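Local structure of group II chitinase (Ostrinia furnacalis, 6JAX) at residues S17-G22 / A54-S59. The protein is a glycoside hydrolase family 18 catalytic domain from a larger insect protein that probably binds chitin and cleaves it internally as an endochitinase. Residues are numbered along the deposited sequence; the frame is centred on the assembly and turned at random.
Sequences SWYRPG and AHDTWS. With GCS (2-amino-2-deoxy-beta-D-glucopyranose), chain C.
The CA atoms come closest at W18 and S59, 8.4 Å apart, so side chains alone bridge loop 17-22 and segment 54-59, which leads into helix 57-62. Y19, at the centre of an inverse gamma turn, reaches across to donate a hydrogen bond from OH to OD2 of D56, 2.7 Å long. OD2 accepts it on its syn lone pair and sits in plane at the edge of the tyrosine ring, the carboxylate turned 30° from it. D56 is also the N-cap of the helix: a chi1 of 175° swings the carboxylate away from its own backbone N, and OD1 accepts a weak capping bond from S59 N at 3.5 Å. One carboxylate thus couples the tyrosine to the helix start. W58 CD1 lies at the edge of the W18 ring, near its plane and 3.5 Å from CZ3, while Y19 OH is in plane at the W58 indole edge, 3.4 Å from CD1; the two indoles barely overlap, their planes at 29°. S59 CB approaches the W18 ring obliquely, 3.8 Å from CE3. The glucosamine unit rests over one face of Y19, its O1 above the ring centre, while H55 CE1 comes within 3.2 Å of O3, so the contact helps line the sugar-binding cleft of this TIM-barrel domain. The loop follows strand 8-14, and R20 is tied by a salt bridge to D349; helix 57-62 follows strand 52-54, and F65 of helix 65-70 meets the W18 ring.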
loop_
_atom_site.group_PDB
_atom_site.type_symbol
_atom_site.label_atom_id
_atom_site.label_comp_id
_atom_site.label_asym_id
_atom_site.label_seq_id
_atom_site.Cartn_x
_atom_site.Cartn_y
_atom_site.Cartn_z
ATOM N N SER A 17 5.342 -12.582 -4.605
ATOM C CA SER A 17 6.462 -12.763 -3.689
ATOM C C SER A 17 6.879 -14.226 -3.571
ATOM O O SER A 17 7.941 -14.516 -3.011
ATOM C CB SER A 17 6.103 -12.184 -2.309
ATOM O OG SER A 17 4.959 -12.800 -1.743
ATOM N N TRP A 18 6.070 -15.142 -4.107
ATOM C CA TRP A 18 6.437 -16.553 -4.179
ATOM C C TRP A 18 7.659 -16.762 -5.062
ATOM O O TRP A 18 8.484 -17.648 -4.796
ATOM C CB TRP A 18 5.251 -17.334 -4.742
ATOM C CG TRP A 18 5.295 -18.805 -4.581
ATOM C CD1 TRP A 18 5.834 -19.509 -3.545
ATOM C CD2 TRP A 18 4.719 -19.761 -5.466
ATOM N NE1 TRP A 18 5.642 -20.858 -3.742
ATOM C CE2 TRP A 18 4.956 -21.038 -4.915
ATOM C CE3 TRP A 18 4.013 -19.666 -6.671
ATOM C CZ2 TRP A 18 4.527 -22.210 -5.535
ATOM C CZ3 TRP A 18 3.585 -20.834 -7.284
ATOM C CH2 TRP A 18 3.848 -22.088 -6.717
ATOM N N TYR A 19 7.766 -15.972 -6.131
ATOM C CA TYR A 19 8.779 -16.140 -7.174
ATOM C C TYR A 19 10.018 -15.319 -6.836
ATOM O O TYR A 19 10.383 -14.368 -7.531
ATOM C CB TYR A 19 8.221 -15.728 -8.528
ATOM C CG TYR A 19 6.951 -16.431 -8.954
ATOM C CD1 TYR A 19 6.999 -17.692 -9.532
ATOM C CD2 TYR A 19 5.701 -15.825 -8.795
ATOM C CE1 TYR A 19 5.855 -18.347 -9.933
ATOM C CE2 TYR A 19 4.534 -16.476 -9.206
ATOM C CZ TYR A 19 4.621 -17.738 -9.774
ATOM O OH TYR A 19 3.489 -18.408 -10.192
ATOM N N ARG A 20 10.635 -15.685 -5.719
ATOM C CA ARG A 20 11.858 -15.065 -5.233
ATOM C C ARG A 20 12.803 -16.152 -4.753
ATOM O O ARG A 20 12.356 -17.204 -4.281
ATOM C CB ARG A 20 11.575 -14.083 -4.083
ATOM C CG ARG A 20 10.789 -12.883 -4.565
ATOM C CD ARG A 20 10.578 -11.814 -3.490
ATOM N NE ARG A 20 9.851 -10.690 -4.088
ATOM C CZ ARG A 20 9.013 -9.894 -3.433
ATOM N NH1 ARG A 20 8.795 -10.075 -2.141
ATOM N NH2 ARG A 20 8.376 -8.926 -4.082
ATOM N N PRO A 21 14.107 -15.931 -4.866
ATOM C CA PRO A 21 15.073 -16.970 -4.491
ATOM C C PRO A 21 15.314 -17.039 -2.993
ATOM O O PRO A 21 15.150 -16.060 -2.261
ATOM C CB PRO A 21 16.347 -16.522 -5.214
ATOM C CG PRO A 21 16.245 -15.030 -5.192
ATOM C CD PRO A 21 14.764 -14.723 -5.387
ATOM N N GLY A 22 15.735 -18.227 -2.551
ATOM C CA GLY A 22 16.223 -18.397 -1.189
ATOM C C GLY A 22 15.268 -17.852 -0.147
ATOM O O GLY A 22 14.064 -18.144 -0.149
ATOM N N ALA A 54 -8.332 -14.120 -12.298
ATOM C CA ALA A 54 -7.088 -14.370 -11.576
ATOM C C ALA A 54 -5.888 -13.859 -12.362
ATOM O O ALA A 54 -5.815 -13.997 -13.588
ATOM C CB ALA A 54 -6.917 -15.866 -11.291
ATOM N N HIS A 55 -4.932 -13.282 -11.628
ATOM C CA HIS A 55 -3.714 -12.732 -12.207
ATOM C C HIS A 55 -2.699 -13.815 -12.552
ATOM O O HIS A 55 -1.980 -13.697 -13.552
ATOM C CB HIS A 55 -3.108 -11.735 -11.220
ATOM C CG HIS A 55 -1.689 -11.370 -11.507
ATOM N ND1 HIS A 55 -0.623 -11.933 -10.834
ATOM C CD2 HIS A 55 -1.158 -10.482 -12.379
ATOM C CE1 HIS A 55 0.502 -11.411 -11.287
ATOM N NE2 HIS A 55 0.207 -10.531 -12.226
ATOM N N ASP A 56 -2.630 -14.872 -11.752
ATOM C CA ASP A 56 -1.589 -15.889 -11.908
ATOM C C ASP A 56 -2.237 -17.240 -11.606
ATOM O O ASP A 56 -2.290 -17.654 -10.450
ATOM C CB ASP A 56 -0.428 -15.575 -10.970
ATOM C CG ASP A 56 0.656 -16.645 -10.971
ATOM O OD1 ASP A 56 0.595 -17.589 -11.777
ATOM O OD2 ASP A 56 1.577 -16.524 -10.150
ATOM N N THR A 57 -2.735 -17.923 -12.649
ATOM C CA THR A 57 -3.491 -19.145 -12.382
ATOM C C THR A 57 -2.634 -20.208 -11.706
ATOM O O THR A 57 -3.145 -20.973 -10.882
ATOM C CB THR A 57 -4.103 -19.709 -13.660
ATOM O OG1 THR A 57 -3.074 -19.904 -14.632
ATOM C CG2 THR A 57 -5.137 -18.729 -14.206
ATOM N N TRP A 58 -1.338 -20.265 -12.025
ATOM C CA TRP A 58 -0.477 -21.279 -11.409
ATOM C C TRP A 58 -0.467 -21.157 -9.886
ATOM O O TRP A 58 -0.589 -22.156 -9.176
ATOM C CB TRP A 58 0.947 -21.177 -11.965
ATOM C CG TRP A 58 1.970 -22.116 -11.336
ATOM C CD1 TRP A 58 3.108 -21.752 -10.660
ATOM C CD2 TRP A 58 1.965 -23.552 -11.359
ATOM N NE1 TRP A 58 3.805 -22.871 -10.261
ATOM C CE2 TRP A 58 3.122 -23.987 -10.670
ATOM C CE3 TRP A 58 1.089 -24.510 -11.876
ATOM C CZ2 TRP A 58 3.426 -25.342 -10.494
ATOM C CZ3 TRP A 58 1.389 -25.858 -11.691
ATOM C CH2 TRP A 58 2.546 -26.258 -11.008
ATOM N N SER A 59 -0.312 -19.941 -9.363
ATOM C CA SER A 59 -0.324 -19.808 -7.907
ATOM C C SER A 59 -1.753 -19.744 -7.371
ATOM O O SER A 59 -2.142 -20.549 -6.517
ATOM C CB SER A 59 0.472 -18.577 -7.471
ATOM O OG SER A 59 -0.089 -17.394 -8.027
HETATM C C1 GCS C . 6.017 -14.922 -13.068
HETATM C C2 GCS C . 4.608 -14.766 -12.543
HETATM C C3 GCS C . 4.175 -13.338 -12.395
HETATM C C4 GCS C . 5.157 -12.359 -11.773
HETATM C C5 GCS C . 6.619 -12.704 -12.161
HETATM C C6 GCS C . 7.634 -12.284 -11.152
HETATM N N2 GCS C . 3.722 -15.507 -13.502
HETATM O O1 GCS C . 6.364 -16.239 -13.007
HETATM O O3 GCS C . 2.972 -13.361 -11.584
HETATM O O4 GCS C . 4.782 -11.025 -12.232
HETATM O O5 GCS C . 6.951 -14.138 -12.212
HETATM O O6 GCS C . 8.803 -13.002 -11.480
#